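Local coordinates for protein ACDH-11, isoform b (Caenorhabditis elegans, PDB 4Y9J) that belongs to the acyl-CoA dehydrogenase family and holds flavin-adenine dinucleotide and a ligand named UCC in a largely helical fold, at residues M369-E374 / I534-L539; A392-L397 / L468-R473. All coordinates share one frame; numbering follows the deposited sequence.

Interaction 1. Residues M369-E374 / I534-L539; sequences MLLLFE and IYSGAL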
loop_
_atom_site.group_PDB
_atom_site.type_symbol
_atom_site.label_atom_id
_atom_site.label_comp_id
_atom_site.label_asym_id
_atom_site.label_seq_id
_atom_site.Cartn_x
_atom_site.Cartn_y
_atom_site.Cartn_z
ATOM N N MET B 369 -23.211 -32.599 -4.746
ATOM C CA MET B 369 -23.814 -32.361 -3.483
ATOM C C MET B 369 -24.295 -33.681 -2.849
ATOM O O MET B 369 -24.079 -33.908 -1.660
ATOM C CB MET B 369 -24.993 -31.462 -3.742
ATOM C CG MET B 369 -25.429 -30.740 -2.567
ATOM S SD MET B 369 -24.326 -29.285 -2.491
ATOM C CE MET B 369 -25.118 -29.176 -0.903
ATOM N N LEU B 370 -24.966 -34.534 -3.621
ATOM C CA LEU B 370 -25.500 -35.806 -3.068
ATOM C C LEU B 370 -24.318 -36.697 -2.729
ATOM O O LEU B 370 -24.374 -37.422 -1.783
ATOM C CB LEU B 370 -26.480 -36.434 -4.032
ATOM C CG LEU B 370 -27.804 -35.697 -4.169
ATOM C CD1 LEU B 370 -28.813 -36.629 -4.754
ATOM C CD2 LEU B 370 -28.328 -35.154 -2.829
ATOM N N LEU B 371 -23.238 -36.640 -3.510
ATOM C CA LEU B 371 -22.041 -37.409 -3.231
ATOM C C LEU B 371 -21.462 -36.937 -1.904
ATOM O O LEU B 371 -21.000 -37.755 -1.131
ATOM C CB LEU B 371 -21.033 -37.311 -4.376
ATOM C CG LEU B 371 -19.836 -38.275 -4.502
ATOM C CD1 LEU B 371 -20.311 -39.673 -4.810
ATOM C CD2 LEU B 371 -18.830 -37.839 -5.581
ATOM N N LEU B 372 -21.445 -35.615 -1.673
ATOM C CA LEU B 372 -20.953 -35.058 -0.431
ATOM C C LEU B 372 -21.708 -35.575 0.765
ATOM O O LEU B 372 -21.101 -35.910 1.801
ATOM C CB LEU B 372 -21.088 -33.554 -0.444
ATOM C CG LEU B 372 -20.838 -32.836 0.884
ATOM C CD1 LEU B 372 -19.409 -33.043 1.386
ATOM C CD2 LEU B 372 -21.158 -31.349 0.730
ATOM N N PHE B 373 -23.031 -35.596 0.663
ATOM C CA PHE B 373 -23.852 -36.072 1.783
ATOM C C PHE B 373 -23.796 -37.596 1.962
ATOM O O PHE B 373 -23.865 -38.060 3.071
ATOM C CB PHE B 373 -25.277 -35.480 1.719
ATOM C CG PHE B 373 -25.305 -34.115 2.286
ATOM C CD1 PHE B 373 -25.301 -33.941 3.667
ATOM C CD2 PHE B 373 -25.184 -33.004 1.473
ATOM C CE1 PHE B 373 -25.197 -32.665 4.234
ATOM C CE2 PHE B 373 -25.064 -31.724 2.032
ATOM C CZ PHE B 373 -25.084 -31.562 3.410
ATOM N N GLU B 374 -23.562 -38.345 0.886
ATOM C CA GLU B 374 -23.263 -39.782 0.999
ATOM C C GLU B 374 -21.929 -39.976 1.743
ATOM O O GLU B 374 -21.812 -40.832 2.595
ATOM C CB GLU B 374 -23.174 -40.420 -0.393
ATOM C CG GLU B 374 -22.629 -41.860 -0.411
ATOM C CD GLU B 374 -23.644 -42.896 -0.012
ATOM O OE1 GLU B 374 -24.724 -42.510 0.478
ATOM O OE2 GLU B 374 -23.347 -44.101 -0.157
ATOM N N ILE B 534 -20.801 -42.265 -11.800
ATOM C CA ILE B 534 -21.652 -43.419 -11.550
ATOM C C ILE B 534 -22.316 -43.271 -10.184
ATOM O O ILE B 534 -23.535 -43.477 -10.032
ATOM C CB ILE B 534 -20.853 -44.755 -11.653
ATOM C CG1 ILE B 534 -20.521 -45.007 -13.144
ATOM C CG2 ILE B 534 -21.655 -45.952 -11.075
ATOM C CD1 ILE B 534 -19.581 -46.161 -13.401
ATOM N N TYR B 535 -21.492 -42.982 -9.195
ATOM C CA TYR B 535 -21.965 -42.909 -7.812
ATOM C C TYR B 535 -22.960 -41.752 -7.703
ATOM O O TYR B 535 -24.056 -41.916 -7.128
ATOM C CB TYR B 535 -20.756 -42.729 -6.876
ATOM C CG TYR B 535 -20.904 -43.286 -5.482
ATOM C CD1 TYR B 535 -22.145 -43.397 -4.860
ATOM C CD2 TYR B 535 -19.753 -43.638 -4.745
ATOM C CE1 TYR B 535 -22.248 -43.934 -3.547
ATOM C CE2 TYR B 535 -19.835 -44.149 -3.449
ATOM C CZ TYR B 535 -21.052 -44.244 -2.836
ATOM O OH TYR B 535 -21.083 -44.701 -1.557
ATOM N N SER B 536 -22.619 -40.612 -8.306
ATOM C CA SER B 536 -23.444 -39.395 -8.200
ATOM C C SER B 536 -24.790 -39.626 -8.925
ATOM O O SER B 536 -25.882 -39.249 -8.430
ATOM C CB SER B 536 -22.729 -38.158 -8.756
ATOM O OG SER B 536 -21.598 -37.807 -7.971
ATOM N N GLY B 537 -24.737 -40.276 -10.083
ATOM C CA GLY B 537 -25.950 -40.540 -10.813
ATOM C C GLY B 537 -26.929 -41.408 -10.059
ATOM O O GLY B 537 -28.171 -41.194 -10.062
ATOM N N ALA B 538 -26.388 -42.480 -9.505
ATOM C CA ALA B 538 -27.224 -43.426 -8.735
ATOM C C ALA B 538 -27.887 -42.742 -7.517
ATOM O O ALA B 538 -29.050 -43.026 -7.177
ATOM C CB ALA B 538 -26.348 -44.554 -8.243
ATOM N N LEU B 539 -27.137 -41.838 -6.896
ATOM C CA LEU B 539 -27.629 -41.031 -5.774
ATOM C C LEU B 539 -28.732 -40.108 -6.228
ATOM O O LEU B 539 -29.769 -40.043 -5.600
ATOM C CB LEU B 539 -26.508 -40.253 -5.124
ATOM C CG LEU B 539 -25.604 -41.076 -4.218
ATOM C CD1 LEU B 539 -24.319 -40.351 -4.055
ATOM C CD2 LEU B 539 -26.257 -41.348 -2.864
#
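The phenol ring of Tyr535 meets the carboxylate of Glu374 at its edge, where OE2 lies near the ring plane; the two flat groups are steeply inclined, their planes 71° apart. At the other end of the ring the CD1 methyl of Leu371 comes in obliquely, 3.7 Å from Tyr535 CB and equally near CG, and the two side chains cross at about a right angle. Tyr535 OH donates to Glu374 OE2 over 2.7 Å, and OE2 accepts with its anti lone pair, the one turned away from OE1. A tyrosine suits this place because its shaft packs against leucine while its hydroxyl reaches the acid. Glu374 gets there by a bend at chi2 (79°), which folds the carboxylate over toward the phenol. Salt bridges to Arg473 at OE2 and Arg377 at OE1 satisfy this buried carboxylate and probably favour its charged form. The contact joins helix 352-383, in the C-terminal dehydrogenase family region, to helix 524-545 of the ACDH-11 C-terminal-like region; the two local axes are nearly perpendicular, at 93°, and pass 8.8 Å apart. Leu539 fits the crossing: its CD1 methyl lies 3.8 Å from Leu371 CA and equally near Glu374 CB, and its CB is 4.0 Å from Leu370 CB. Leu370 in turn sets CD1 3.6 Å from the carbonyl O of Leu539. Small Ser536 lets the backbones approach, its CA lying 5.5 Å from that of Leu371. Its hydroxyl bonds to Ala532 O within its own helix, while the Leu371 side chain packs beside OG.

Interaction 2. Residues A392-L397 / L468-R473; sequences AMMLRL and LAFGKR. With UCC (S-{(3S,5R,9R)-1-[(2R,3S,4R,5R)-5-(6-amino-9H-purin-9-yl)-4-hydroxy-3-(phosphonooxy)tetrahydrofuran-2-yl]-3,5,9-trihydroxy-8,8-dimethyl-3,5-dioxido-10,14-dioxo-2,4,6-trioxa-11,15-diaza-3lambda~5~,5lambda~5~-diphosphaheptadecan-17-yl} undecanethioate), chain F.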
loop_
_atom_site.group_PDB
_atom_site.type_symbol
_atom_site.label_atom_id
_atom_site.label_comp_id
_atom_site.label_asym_id
_atom_site.label_seq_id
_atom_site.Cartn_x
_atom_site.Cartn_y
_atom_site.Cartn_z
ATOM N N ALA B 392 -17.921 -49.397 4.966
ATOM C CA ALA B 392 -16.532 -49.046 5.309
ATOM C C ALA B 392 -15.706 -48.861 4.055
ATOM O O ALA B 392 -14.944 -47.899 3.938
ATOM C CB ALA B 392 -15.933 -50.139 6.174
ATOM N N MET B 393 -15.856 -49.771 3.082
ATOM C CA MET B 393 -15.093 -49.627 1.823
ATOM C C MET B 393 -15.469 -48.360 1.058
ATOM O O MET B 393 -14.580 -47.663 0.554
ATOM C CB MET B 393 -15.231 -50.869 0.920
ATOM C CG MET B 393 -14.417 -52.043 1.462
ATOM S SD MET B 393 -14.512 -53.514 0.411
ATOM C CE MET B 393 -16.054 -54.188 1.003
ATOM N N MET B 394 -16.765 -48.073 0.957
ATOM C CA MET B 394 -17.226 -46.898 0.250
ATOM C C MET B 394 -16.774 -45.587 0.911
ATOM O O MET B 394 -16.552 -44.582 0.213
ATOM C CB MET B 394 -18.747 -46.920 0.070
ATOM C CG MET B 394 -19.233 -47.935 -0.947
ATOM S SD MET B 394 -18.291 -47.866 -2.470
ATOM C CE MET B 394 -17.056 -49.150 -2.205
ATOM N N LEU B 395 -16.588 -45.578 2.231
ATOM C CA LEU B 395 -16.023 -44.379 2.889
ATOM C C LEU B 395 -14.608 -44.141 2.433
ATOM O O LEU B 395 -14.244 -43.020 2.120
ATOM C CB LEU B 395 -16.009 -44.517 4.415
ATOM C CG LEU B 395 -15.428 -43.385 5.265
ATOM C CD1 LEU B 395 -15.961 -41.985 4.926
ATOM C CD2 LEU B 395 -15.619 -43.728 6.732
ATOM N N ARG B 396 -13.817 -45.197 2.338
ATOM C CA ARG B 396 -12.405 -45.026 1.970
ATOM C C ARG B 396 -12.243 -44.603 0.520
ATOM O O ARG B 396 -11.360 -43.766 0.199
ATOM C CB ARG B 396 -11.627 -46.325 2.236
ATOM C CG ARG B 396 -10.154 -46.228 1.817
ATOM C CD ARG B 396 -9.294 -45.278 2.637
ATOM N NE ARG B 396 -7.920 -45.203 2.149
ATOM C CZ ARG B 396 -7.447 -44.273 1.297
ATOM N NH1 ARG B 396 -8.210 -43.259 0.851
ATOM N NH2 ARG B 396 -6.171 -44.349 0.913
ATOM N N LEU B 397 -13.131 -45.127 -0.324
ATOM C CA LEU B 397 -13.147 -44.825 -1.759
ATOM C C LEU B 397 -13.704 -43.417 -2.061
ATOM O O LEU B 397 -13.127 -42.658 -2.873
ATOM C CB LEU B 397 -14.001 -45.838 -2.505
ATOM C CG LEU B 397 -14.185 -45.528 -3.979
ATOM C CD1 LEU B 397 -12.816 -45.570 -4.653
ATOM C CD2 LEU B 397 -15.180 -46.477 -4.625
ATOM N N LEU B 468 -16.214 -54.760 -6.364
ATOM C CA LEU B 468 -17.439 -55.497 -6.016
ATOM C C LEU B 468 -18.369 -54.690 -5.081
ATOM O O LEU B 468 -19.612 -54.556 -5.293
ATOM C CB LEU B 468 -17.071 -56.793 -5.305
ATOM C CG LEU B 468 -18.295 -57.574 -4.847
ATOM C CD1 LEU B 468 -19.108 -58.031 -6.053
ATOM C CD2 LEU B 468 -17.942 -58.787 -3.961
ATOM N N ALA B 469 -17.738 -54.177 -4.026
ATOM C CA ALA B 469 -18.419 -53.341 -3.054
ATOM C C ALA B 469 -19.082 -52.122 -3.686
ATOM O O ALA B 469 -20.244 -51.814 -3.391
ATOM C CB ALA B 469 -17.420 -52.873 -2.009
ATOM N N PHE B 470 -18.351 -51.446 -4.572
ATOM C CA PHE B 470 -18.924 -50.326 -5.273
ATOM C C PHE B 470 -20.145 -50.775 -6.076
ATOM O O PHE B 470 -21.195 -50.111 -6.041
ATOM C CB PHE B 470 -17.851 -49.726 -6.191
ATOM C CG PHE B 470 -18.316 -48.556 -7.009
ATOM C CD1 PHE B 470 -18.906 -47.466 -6.411
ATOM C CD2 PHE B 470 -18.117 -48.542 -8.406
ATOM C CE1 PHE B 470 -19.291 -46.367 -7.180
ATOM C CE2 PHE B 470 -18.529 -47.476 -9.173
ATOM C CZ PHE B 470 -19.106 -46.379 -8.549
ATOM N N GLY B 471 -20.010 -51.911 -6.793
ATOM C CA GLY B 471 -21.125 -52.461 -7.576
ATOM C C GLY B 471 -22.373 -52.744 -6.680
ATOM O O GLY B 471 -23.561 -52.462 -7.041
ATOM N N LYS B 472 -22.101 -53.303 -5.501
ATOM C CA LYS B 472 -23.165 -53.543 -4.499
ATOM C C LYS B 472 -23.858 -52.264 -4.039
ATOM O O LYS B 472 -25.100 -52.215 -4.029
ATOM C CB LYS B 472 -22.613 -54.242 -3.275
ATOM C CG LYS B 472 -22.267 -55.667 -3.567
ATOM C CD LYS B 472 -21.735 -56.376 -2.357
ATOM C CE LYS B 472 -21.519 -57.814 -2.772
ATOM N NZ LYS B 472 -20.943 -58.547 -1.627
ATOM N N ARG B 473 -23.074 -51.231 -3.685
ATOM C CA ARG B 473 -23.656 -49.926 -3.326
ATOM C C ARG B 473 -24.516 -49.337 -4.472
ATOM O O ARG B 473 -25.682 -48.933 -4.275
ATOM C CB ARG B 473 -22.555 -48.948 -2.845
ATOM C CG ARG B 473 -23.038 -47.569 -2.364
ATOM C CD ARG B 473 -24.025 -47.669 -1.216
ATOM N NE ARG B 473 -24.602 -46.386 -0.813
ATOM C CZ ARG B 473 -25.889 -46.202 -0.519
ATOM N NH1 ARG B 473 -26.742 -47.185 -0.590
ATOM N NH2 ARG B 473 -26.333 -45.026 -0.134
HETATM O OA1 UCC F . -2.602 -28.732 1.806
HETATM C CA1 UCC F . -2.658 -28.737 3.097
HETATM C CA2 UCC F . -3.427 -27.789 4.025
HETATM C CA3 UCC F . -4.523 -26.933 3.471
HETATM C CA4 UCC F . -5.758 -26.872 4.430
HETATM C CA5 UCC F . -6.942 -27.603 3.784
HETATM C CA6 UCC F . -8.214 -26.852 3.969
HETATM C CA7 UCC F . -9.392 -27.572 3.331
HETATM C CA8 UCC F . -10.453 -26.690 3.855
HETATM C CA9 UCC F . -11.491 -26.202 2.999
HETATM C C10 UCC F . -11.469 -24.754 2.795
HETATM C C11 UCC F . -11.223 -24.664 1.296
HETATM S S UCC F . -1.834 -29.791 4.100
HETATM C CP1 UCC F . -0.822 -30.918 3.067
HETATM C CP2 UCC F . -1.596 -31.791 2.128
HETATM N NP1 UCC F . -0.766 -32.864 1.541
HETATM C CP3 UCC F . -1.402 -33.866 0.932
HETATM O OP1 UCC F . -2.615 -33.894 0.721
HETATM C CP4 UCC F . -0.564 -35.067 0.543
HETATM C CP5 UCC F . -0.804 -35.392 -0.938
HETATM N NP2 UCC F . -0.103 -36.657 -1.123
HETATM C CP6 UCC F . -0.614 -37.852 -0.832
HETATM O OP2 UCC F . -1.773 -38.023 -0.480
HETATM C CP8 UCC F . 0.321 -39.017 -1.091
HETATM O OP3 UCC F . -0.425 -40.069 -1.776
HETATM C CPB UCC F . 0.851 -39.739 0.125
HETATM C CP7 UCC F . -0.106 -40.059 1.283
HETATM C CP9 UCC F . 1.511 -38.523 0.909
HETATM C CPA UCC F . 2.192 -40.471 -0.103
HETATM O O7 UCC F . 2.635 -41.070 1.141
HETATM P P2 UCC F . 3.685 -42.304 1.116
HETATM O O21 UCC F . 4.042 -42.713 2.536
HETATM O O22 UCC F . 4.716 -41.965 0.030
HETATM O O6 UCC F . 2.746 -43.430 0.411
HETATM P P1 UCC F . 2.244 -44.823 0.999
HETATM O O11 UCC F . 3.387 -45.759 1.366
HETATM O O12 UCC F . 1.235 -45.258 -0.021
HETATM O "O5'" UCC F . 1.463 -44.287 2.373
HETATM C "C5'" UCC F . 1.909 -44.726 3.679
HETATM C "C4'" UCC F . 0.754 -45.326 4.503
HETATM C "C3'" UCC F . 0.151 -46.546 3.813
HETATM O "O3'" UCC F . -0.294 -47.368 4.862
HETATM P P3 UCC F . 0.325 -48.795 5.138
HETATM O O33 UCC F . -0.393 -49.211 6.402
HETATM O O32 UCC F . 1.772 -48.521 5.476
HETATM O O31 UCC F . 0.027 -49.592 3.843
HETATM C "C2'" UCC F . -1.056 -46.038 3.036
HETATM O "O2'" UCC F . -2.147 -46.952 2.938
HETATM O "O4'" UCC F . -0.314 -44.362 4.620
HETATM C "C1'" UCC F . -1.466 -44.909 3.990
HETATM N N9 UCC F . -2.280 -43.838 3.397
HETATM C C4 UCC F . -3.571 -43.699 3.678
HETATM N N3 UCC F . -4.451 -44.306 4.510
HETATM C C8 UCC F . -1.879 -42.932 2.475
HETATM N N7 UCC F . -2.924 -42.140 2.170
HETATM C C5 UCC F . -3.997 -42.549 2.883
HETATM C C6 UCC F . -5.405 -42.105 3.069
HETATM N N6 UCC F . -5.862 -41.042 2.360
HETATM N N1 UCC F . -6.208 -42.844 3.900
HETATM C C2 UCC F . -5.731 -43.903 4.587
#
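Met394 and Met393 reach across to Ala469 from neighbouring positions on helix 389-419, and both place their terminal methyl on its CB. Met394 is bent at chi2 and again at chi3 (95°). The turn at chi2 sets SD at the edge of the Phe470 ring, 5.3 Å from the centroid and 81° off the ring normal: a Met-aromatic contact made from the side of the ring. The turn at chi3 then carries CE to 3.7 Å from Ala469 CB and 3.5 Å from the backbone N of Phe470. Met393 instead runs extended through chi2 and turns only at chi3, bringing CE 3.6 Å from Ala469 CB. Flexible, polarisable methionines can mould themselves to the small alanine, whose single CB is met by both methionine methyls. Leu397 adds a methyl, CD2, 4.2 Å from Phe470 CD1. The aliphatic base of Arg473 finishes the contact, its CB 4.0 Å from Met394 CG, while its guanidinium leads away to a salt bridge with Glu374. Arg396, on another side of the same helix, lays its guanidinium over the adenine of UCC, with N1 3.2 Å above the centre of the guanidinium plane. Asp455 pairs with NH2 of Arg396 and probably helps to set the group in that position. The short axes cross at 103° and come within 9.6 Å. Around them, helix 524-545 meets Phe470 through Ile531 and Ile534, helix 352-383 meets Met394 through Leu378, and helix 449-461 lies against Leu397 through Val456.

How the interactions relate
Interaction 2 is nested along the chain inside the loop closed by interaction 1, and their centres lie about 13 Å apart. Consecutive helices 352-383 and 389-419 supply one side of each contact, while helices 466-478 and 524-545 supply the other, so two consecutive helices are crossed steeply by two helices from later in the chain. A short salt bridge, Glu374 OE2 to Arg473 NE at 2.7 Å, ties the contacts directly. Packing adds to it: Tyr535 OH sits 3.6 Å from Met394 CB, and the apolar pair Ile534 CG2 and Phe470 CZ is equally close. Interaction 2 also adjoins the UCC pocket, through Arg396, whereas interaction 1 joins interaction 2 through these links.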